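PDB 4YMU: ABC-type amino acid transport system, permease component from Caldanaerobacter subterraneus subsp. tengcongensis MB4, which probably forms a membrane-spanning permease subunit of an ABC importer for amino acids and binds arginine in a pocket within its helices. Local coordinates for residues E105-R108 with A109-A113; V136-P139 with Q140-N144; Y189-I192 with A193-F197. All coordinates share one frame; numbering follows the deposited sequence.

Contact 1: E105-R108 with A109-A113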
loop_
_atom_site.group_PDB
_atom_site.type_symbol
_atom_site.label_atom_id
_atom_site.label_comp_id
_atom_site.label_asym_id
_atom_site.label_seq_id
_atom_site.Cartn_x
_atom_site.Cartn_y
_atom_site.Cartn_z
ATOM N N GLU C 105 9.153 -13.469 11.156
ATOM C CA GLU C 105 8.145 -12.939 10.236
ATOM C C GLU C 105 8.486 -11.545 9.737
ATOM O O GLU C 105 8.333 -11.244 8.546
ATOM C CB GLU C 105 6.753 -12.921 10.855
ATOM C CG GLU C 105 5.863 -13.966 10.262
ATOM C CD GLU C 105 6.006 -14.028 8.759
ATOM O OE1 GLU C 105 5.465 -13.127 8.058
ATOM O OE2 GLU C 105 6.692 -14.975 8.290
ATOM N N ILE C 106 8.966 -10.705 10.648
ATOM C CA ILE C 106 9.342 -9.353 10.287
ATOM C C ILE C 106 10.378 -9.351 9.156
ATOM O O ILE C 106 10.263 -8.587 8.190
ATOM C CB ILE C 106 9.863 -8.573 11.502
ATOM C CG1 ILE C 106 8.705 -7.891 12.219
ATOM C CG2 ILE C 106 10.879 -7.520 11.092
ATOM C CD1 ILE C 106 9.067 -7.441 13.621
ATOM N N ILE C 107 11.370 -10.223 9.264
ATOM C CA ILE C 107 12.388 -10.311 8.230
ATOM C C ILE C 107 11.791 -10.742 6.896
ATOM O O ILE C 107 12.032 -10.089 5.852
ATOM C CB ILE C 107 13.518 -11.261 8.627
ATOM C CG1 ILE C 107 14.260 -10.710 9.856
ATOM C CG2 ILE C 107 14.448 -11.506 7.433
ATOM C CD1 ILE C 107 15.376 -11.614 10.346
ATOM N N ARG C 108 11.012 -11.828 6.922
ATOM C CA ARG C 108 10.393 -12.306 5.681
ATOM C C ARG C 108 9.584 -11.216 4.976
ATOM O O ARG C 108 9.586 -11.118 3.745
ATOM C CB ARG C 108 9.508 -13.524 5.929
ATOM C CG ARG C 108 9.123 -14.250 4.660
ATOM C CD ARG C 108 7.799 -14.960 4.825
ATOM N NE ARG C 108 6.789 -14.067 5.389
ATOM C CZ ARG C 108 6.235 -13.041 4.752
ATOM N NH1 ARG C 108 6.579 -12.756 3.502
ATOM N NH2 ARG C 108 5.331 -12.290 5.372
ATOM N N ALA C 109 8.921 -10.381 5.769
ATOM C CA ALA C 109 8.043 -9.372 5.207
ATOM C C ALA C 109 8.823 -8.140 4.756
ATOM O O ALA C 109 8.393 -7.430 3.850
ATOM C CB ALA C 109 6.989 -8.982 6.204
ATOM N N GLY C 110 9.972 -7.897 5.376
ATOM C CA GLY C 110 10.784 -6.755 5.009
ATOM C C GLY C 110 11.438 -7.042 3.674
ATOM O O GLY C 110 11.716 -6.132 2.888
ATOM N N ILE C 111 11.715 -8.325 3.441
ATOM C CA ILE C 111 12.225 -8.769 2.157
ATOM C C ILE C 111 11.111 -8.767 1.113
ATOM O O ILE C 111 11.292 -8.268 0.013
ATOM C CB ILE C 111 12.835 -10.166 2.256
ATOM C CG1 ILE C 111 14.088 -10.127 3.132
ATOM C CG2 ILE C 111 13.188 -10.699 0.883
ATOM C CD1 ILE C 111 14.716 -11.510 3.372
ATOM N N GLN C 112 9.950 -9.305 1.463
ATOM C CA GLN C 112 8.829 -9.347 0.523
ATOM C C GLN C 112 8.355 -7.942 0.112
ATOM O O GLN C 112 7.659 -7.774 -0.892
ATOM C CB GLN C 112 7.669 -10.112 1.165
ATOM C CG GLN C 112 6.572 -10.568 0.223
ATOM C CD GLN C 112 5.189 -10.364 0.842
ATOM O OE1 GLN C 112 4.964 -10.674 2.020
ATOM N NE2 GLN C 112 4.261 -9.806 0.056
ATOM N N ALA C 113 8.769 -6.931 0.864
ATOM C CA ALA C 113 8.245 -5.590 0.671
ATOM C C ALA C 113 9.083 -4.738 -0.264
ATOM O O ALA C 113 8.637 -3.681 -0.674
ATOM C CB ALA C 113 8.078 -4.886 1.991
#
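The flat guanidinium group of R108 has Q112 OE1 at one edge and A109 N over one of its faces. At another edge it meets the carboxylate of E105. The two partners sit one helical turn apart from R108, before and after it, in the i-3 and i+4 positions of a single alpha-helix, residues 87-112. R108 NH1 donates to Q112 OE1 over 3.0 Å, and the bond is nearly straight at 168°. The oxygen lies close to the guanidinium plane, while the donor is somewhat tilted from the plane of the amide carbonyl. The two flat groups are turned 32° against each other. The backbone bond from Q112 N to R108 O, 2.9 Å, joins the same two residues. On the E105 side the grip is side-on and bidentate: NH2 reaches OE1 at 2.8 Å and NE reaches OE2 at 3.0 Å. Both carboxylate oxygens use their syn lone pairs. R108 CG stands anti to the backbone N (chi1 -166°), and the chain then bends at chi3, which turns the guanidinium to lie along the helix between both partners. Bonds at both ends should limit its rotation. K44 of helix 12-44 forms a salt bridge with E105 OE2, so the carboxylate is shared by two positive charges. This probably favours its ionised form.

Another side of the helix is apolar. I107 and I111 lie side by side and point the same way. I106 and I111 pack against helix 129-160, and I107 against L38 of helix 12-44. The CG2 methyl of I107 rests 4.1 Å from I111 CD1.

Contact 2: V136-P139 with Q140-N144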
loop_
_atom_site.group_PDB
_atom_site.type_symbol
_atom_site.label_atom_id
_atom_site.label_comp_id
_atom_site.label_asym_id
_atom_site.label_seq_id
_atom_site.Cartn_x
_atom_site.Cartn_y
_atom_site.Cartn_z
ATOM N N VAL C 136 21.554 -5.906 -4.003
ATOM C CA VAL C 136 20.355 -5.135 -4.304
ATOM C C VAL C 136 19.229 -5.292 -3.291
ATOM O O VAL C 136 18.759 -4.302 -2.724
ATOM C CB VAL C 136 19.812 -5.437 -5.757
ATOM C CG1 VAL C 136 18.382 -4.978 -5.921
ATOM C CG2 VAL C 136 20.701 -4.795 -6.807
ATOM N N ILE C 137 18.792 -6.524 -3.060
ATOM C CA ILE C 137 17.575 -6.742 -2.283
ATOM C C ILE C 137 17.762 -6.601 -0.762
ATOM O O ILE C 137 17.015 -5.875 -0.105
ATOM C CB ILE C 137 16.952 -8.105 -2.635
ATOM C CG1 ILE C 137 16.782 -8.219 -4.154
ATOM C CG2 ILE C 137 15.669 -8.321 -1.869
ATOM C CD1 ILE C 137 16.581 -9.642 -4.663
ATOM N N ILE C 138 18.743 -7.314 -0.207
ATOM C CA ILE C 138 19.013 -7.299 1.247
ATOM C C ILE C 138 19.303 -5.911 1.847
ATOM O O ILE C 138 18.791 -5.599 2.923
ATOM C CB ILE C 138 20.100 -8.342 1.643
ATOM C CG1 ILE C 138 19.512 -9.750 1.552
ATOM C CG2 ILE C 138 20.650 -8.077 3.037
ATOM C CD1 ILE C 138 20.541 -10.809 1.409
ATOM N N PRO C 139 20.129 -5.082 1.167
ATOM C CA PRO C 139 20.337 -3.727 1.701
ATOM C C PRO C 139 19.050 -2.924 1.864
ATOM O O PRO C 139 18.987 -2.063 2.746
ATOM C CB PRO C 139 21.196 -3.058 0.623
ATOM C CG PRO C 139 21.961 -4.190 -0.005
ATOM C CD PRO C 139 20.998 -5.351 -0.001
ATOM N N GLN C 140 18.035 -3.220 1.055
ATOM C CA GLN C 140 16.778 -2.455 1.071
ATOM C C GLN C 140 15.796 -3.090 2.057
ATOM O O GLN C 140 15.055 -2.395 2.788
ATOM C CB GLN C 140 16.180 -2.368 -0.351
ATOM C CG GLN C 140 17.079 -1.629 -1.356
ATOM C CD GLN C 140 16.481 -1.549 -2.750
ATOM O OE1 GLN C 140 15.463 -0.884 -2.973
ATOM N NE2 GLN C 140 17.102 -2.249 -3.697
ATOM N N ALA C 141 15.801 -4.423 2.063
ATOM C CA ALA C 141 15.023 -5.188 3.029
ATOM C C ALA C 141 15.401 -4.698 4.408
ATOM O O ALA C 141 14.523 -4.420 5.216
ATOM C CB ALA C 141 15.299 -6.688 2.909
ATOM N N ILE C 142 16.705 -4.526 4.642
ATOM C CA ILE C 142 17.203 -4.072 5.950
ATOM C C ILE C 142 16.564 -2.766 6.414
ATOM O O ILE C 142 16.192 -2.632 7.591
ATOM C CB ILE C 142 18.750 -3.996 5.999
ATOM C CG1 ILE C 142 19.332 -5.370 6.322
ATOM C CG2 ILE C 142 19.229 -2.975 7.017
ATOM C CD1 ILE C 142 20.719 -5.559 5.759
ATOM N N LYS C 143 16.434 -1.812 5.500
ATOM C CA LYS C 143 15.771 -0.555 5.830
ATOM C C LYS C 143 14.285 -0.776 6.045
ATOM O O LYS C 143 13.625 0.030 6.697
ATOM C CB LYS C 143 16.011 0.519 4.765
ATOM C CG LYS C 143 17.485 0.858 4.565
ATOM C CD LYS C 143 17.681 1.811 3.393
ATOM C CE LYS C 143 19.110 1.776 2.847
ATOM N NZ LYS C 143 19.262 2.661 1.641
ATOM N N ASN C 144 13.741 -1.857 5.496
ATOM C CA ASN C 144 12.357 -2.179 5.841
ATOM C C ASN C 144 12.260 -2.768 7.246
ATOM O O ASN C 144 11.273 -2.563 7.954
ATOM C CB ASN C 144 11.733 -3.158 4.848
ATOM C CG ASN C 144 11.490 -2.543 3.492
ATOM O OD1 ASN C 144 11.274 -1.332 3.368
ATOM N ND2 ASN C 144 11.487 -3.383 2.461
#
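Q140 reaches back along its own helix to V136. Its CB sits 3.6 Å from I137 O. CG stands beside the backbone N and anti to the carbonyl carbon (chi1 -62°), which sends the chain back over the preceding turn, with CG 3.4 Å from V136 O. The chain is extended beyond CG, and CD keeps close to the same oxygen. At the tip, NE2 donates to V136 O over 2.8 Å with an angle of 151° at the hydrogen. NE2 approaches from above the carbonyl plane, 46° out of it. NE2 also lies 3.7 Å from V136 CG1. A second bond from NE2 goes to Q118 OE1 of helix 117-124, so the buried amide nitrogen has two acceptors.

P139 has no N-H, so the turn before it lacks a bond and the helix kinks. Q140 N bonds to I137 O, an i+3 bond, and the side-chain amide of the same residue takes V136 O. Regular i+4 bonds follow from A141 N to I137 O, at 2.9 Å, and from I142 N to I138 O. I137 O thus accepts twice.

On another side of the helix, I138 and I142 cross obliquely, with CG2 of I138 3.7 Å from CD1 of I142. The CG of K143 passes 3.8 Å from P139 O. A chain of another protein in the assembly packs on V136, Q140 and K143. Here is a proline kink in helix 129-160, where the side-chain amide of Q140 bonds V136 O in place of its own backbone N-H.

Contact 3: Y189-I192 with A193-F197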
loop_
_atom_site.group_PDB
_atom_site.type_symbol
_atom_site.label_atom_id
_atom_site.label_comp_id
_atom_site.label_asym_id
_atom_site.label_seq_id
_atom_site.Cartn_x
_atom_site.Cartn_y
_atom_site.Cartn_z
ATOM N N TYR C 189 0.212 0.950 41.300
ATOM C CA TYR C 189 -0.167 0.476 39.984
ATOM C C TYR C 189 -0.312 1.661 39.036
ATOM O O TYR C 189 0.203 1.617 37.927
ATOM C CB TYR C 189 -1.452 -0.358 40.030
ATOM C CG TYR C 189 -1.178 -1.816 40.293
ATOM C CD1 TYR C 189 -0.182 -2.487 39.594
ATOM C CD2 TYR C 189 -1.873 -2.514 41.287
ATOM C CE1 TYR C 189 0.081 -3.826 39.840
ATOM C CE2 TYR C 189 -1.608 -3.850 41.554
ATOM C CZ TYR C 189 -0.629 -4.502 40.836
ATOM O OH TYR C 189 -0.354 -5.831 41.097
ATOM N N ILE C 190 -1.016 2.707 39.470
ATOM C CA ILE C 190 -1.089 3.935 38.693
ATOM C C ILE C 190 0.315 4.422 38.339
ATOM O O ILE C 190 0.612 4.692 37.172
ATOM C CB ILE C 190 -1.816 5.039 39.441
ATOM C CG1 ILE C 190 -3.303 4.703 39.564
ATOM C CG2 ILE C 190 -1.601 6.357 38.752
ATOM C CD1 ILE C 190 -4.056 4.706 38.257
ATOM N N ILE C 191 1.186 4.499 39.340
ATOM C CA ILE C 191 2.556 4.960 39.115
ATOM C C ILE C 191 3.301 4.089 38.107
ATOM O O ILE C 191 4.033 4.585 37.245
ATOM C CB ILE C 191 3.341 5.019 40.440
ATOM C CG1 ILE C 191 2.789 6.147 41.309
ATOM C CG2 ILE C 191 4.837 5.204 40.202
ATOM C CD1 ILE C 191 3.647 6.441 42.505
ATOM N N ILE C 192 3.120 2.782 38.223
ATOM C CA ILE C 192 3.789 1.847 37.322
ATOM C C ILE C 192 3.256 1.975 35.887
ATOM O O ILE C 192 4.031 2.023 34.939
ATOM C CB ILE C 192 3.650 0.398 37.826
ATOM C CG1 ILE C 192 4.505 0.179 39.080
ATOM C CG2 ILE C 192 4.036 -0.592 36.747
ATOM C CD1 ILE C 192 4.097 -1.043 39.875
ATOM N N ALA C 193 1.934 2.025 35.745
ATOM C CA ALA C 193 1.297 2.240 34.455
ATOM C C ALA C 193 1.890 3.495 33.826
ATOM O O ALA C 193 2.389 3.442 32.712
ATOM C CB ALA C 193 -0.208 2.374 34.606
ATOM N N ALA C 194 1.880 4.598 34.575
ATOM C CA ALA C 194 2.491 5.849 34.140
ATOM C C ALA C 194 3.933 5.654 33.656
ATOM O O ALA C 194 4.306 6.172 32.602
ATOM C CB ALA C 194 2.435 6.888 35.243
ATOM N N ILE C 195 4.742 4.913 34.405
ATOM C CA ILE C 195 6.112 4.672 33.956
ATOM C C ILE C 195 6.129 3.922 32.612
ATOM O O ILE C 195 6.920 4.250 31.719
ATOM C CB ILE C 195 6.955 3.890 34.992
ATOM C CG1 ILE C 195 7.083 4.669 36.298
ATOM C CG2 ILE C 195 8.348 3.625 34.471
ATOM C CD1 ILE C 195 8.036 4.013 37.295
ATOM N N TYR C 196 5.258 2.923 32.471
ATOM C CA TYR C 196 5.165 2.159 31.225
ATOM C C TYR C 196 4.793 3.084 30.076
ATOM O O TYR C 196 5.354 2.989 28.996
ATOM C CB TYR C 196 4.134 1.021 31.325
ATOM C CG TYR C 196 4.686 -0.282 31.882
ATOM C CD1 TYR C 196 5.613 -1.026 31.164
ATOM C CD2 TYR C 196 4.276 -0.766 33.128
ATOM C CE1 TYR C 196 6.123 -2.216 31.667
ATOM C CE2 TYR C 196 4.783 -1.963 33.648
ATOM C CZ TYR C 196 5.709 -2.683 32.917
ATOM O OH TYR C 196 6.219 -3.869 33.423
ATOM N N PHE C 197 3.860 3.988 30.338
ATOM C CA PHE C 197 3.373 4.919 29.344
ATOM C C PHE C 197 4.488 5.838 28.878
ATOM O O PHE C 197 4.720 5.991 27.674
ATOM C CB PHE C 197 2.232 5.749 29.900
ATOM C CG PHE C 197 1.618 6.663 28.886
ATOM C CD1 PHE C 197 0.809 6.158 27.878
ATOM C CD2 PHE C 197 1.876 8.026 28.913
ATOM C CE1 PHE C 197 0.243 6.998 26.933
ATOM C CE2 PHE C 197 1.315 8.871 27.968
ATOM C CZ PHE C 197 0.497 8.356 26.978
#
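Four backbone N-H groups, A193 to Y196, each bond to the carbonyl four residues earlier, from Y189 to I192, in regular alpha-helical geometry. The bond from A193 N to Y189 O measures 2.8 Å and is almost straight at 175°. These residues belong to helix 186-214, which is predicted to cross the membrane from residue 189 onward.

The closest side-chain meeting is between I192 and Y196, one turn apart. They lie side by side and point the same way. I192 CG2 is anti to the backbone N, beside the carbonyl carbon, and this branch faces the next turn. It meets one side of the Y196 ring, 3.5 Å from CE2 and 3.6 Å from CD2. The tyrosine ring projects beside the backbone N (chi1 -87°), which carries CD2 back over the preceding turn. CD2 also comes 3.3 Å from I192 O. That oxygen accepts the bond from Y196 N, and the donor lies in the carbonyl plane. The hydroxyl of Y196 is hydrogen-bonded to T172 OG1, so the ring is held at its far end as well as along its side.

I191 and I195 meet more loosely, CG2 to CD1 at 4.5 Å. Both, like I192, touch F15 of helix 12-44. A193 packs on V69 of the second subunit, another copy of this protein. Y189 and Y196 touch L72 and P66 of that subunit, and F197 touches its E60. The Y196 side chain stands about 8 Å from a bound arginine, so this turn is close to the ligand pocket. P66 is itself one of the residues that line the arginine pocket. I195 CG1 sits 3.2 Å from I191 O, the carbonyl that accepts the bond from I195 N.

The three contacts follow one another along the chain, on helices 87-112, 129-160 and 186-214. Contacts 1 and 2 are neighbours, with centres about 10 Å apart. They touch directly: N144 ND2 probably bonds to G110 O at 2.8 Å, and A141 CB packs on I111. Contact 3 lies on the opposite side of the chain's centre, about 33 Å from contact 1 and 37 Å from contact 2 between centres. No atoms of it touch either. Contacts 1 and 2 thus join two helices at one end of the permease, where contact 2 also meets another protein. Contact 3 faces the second permease subunit.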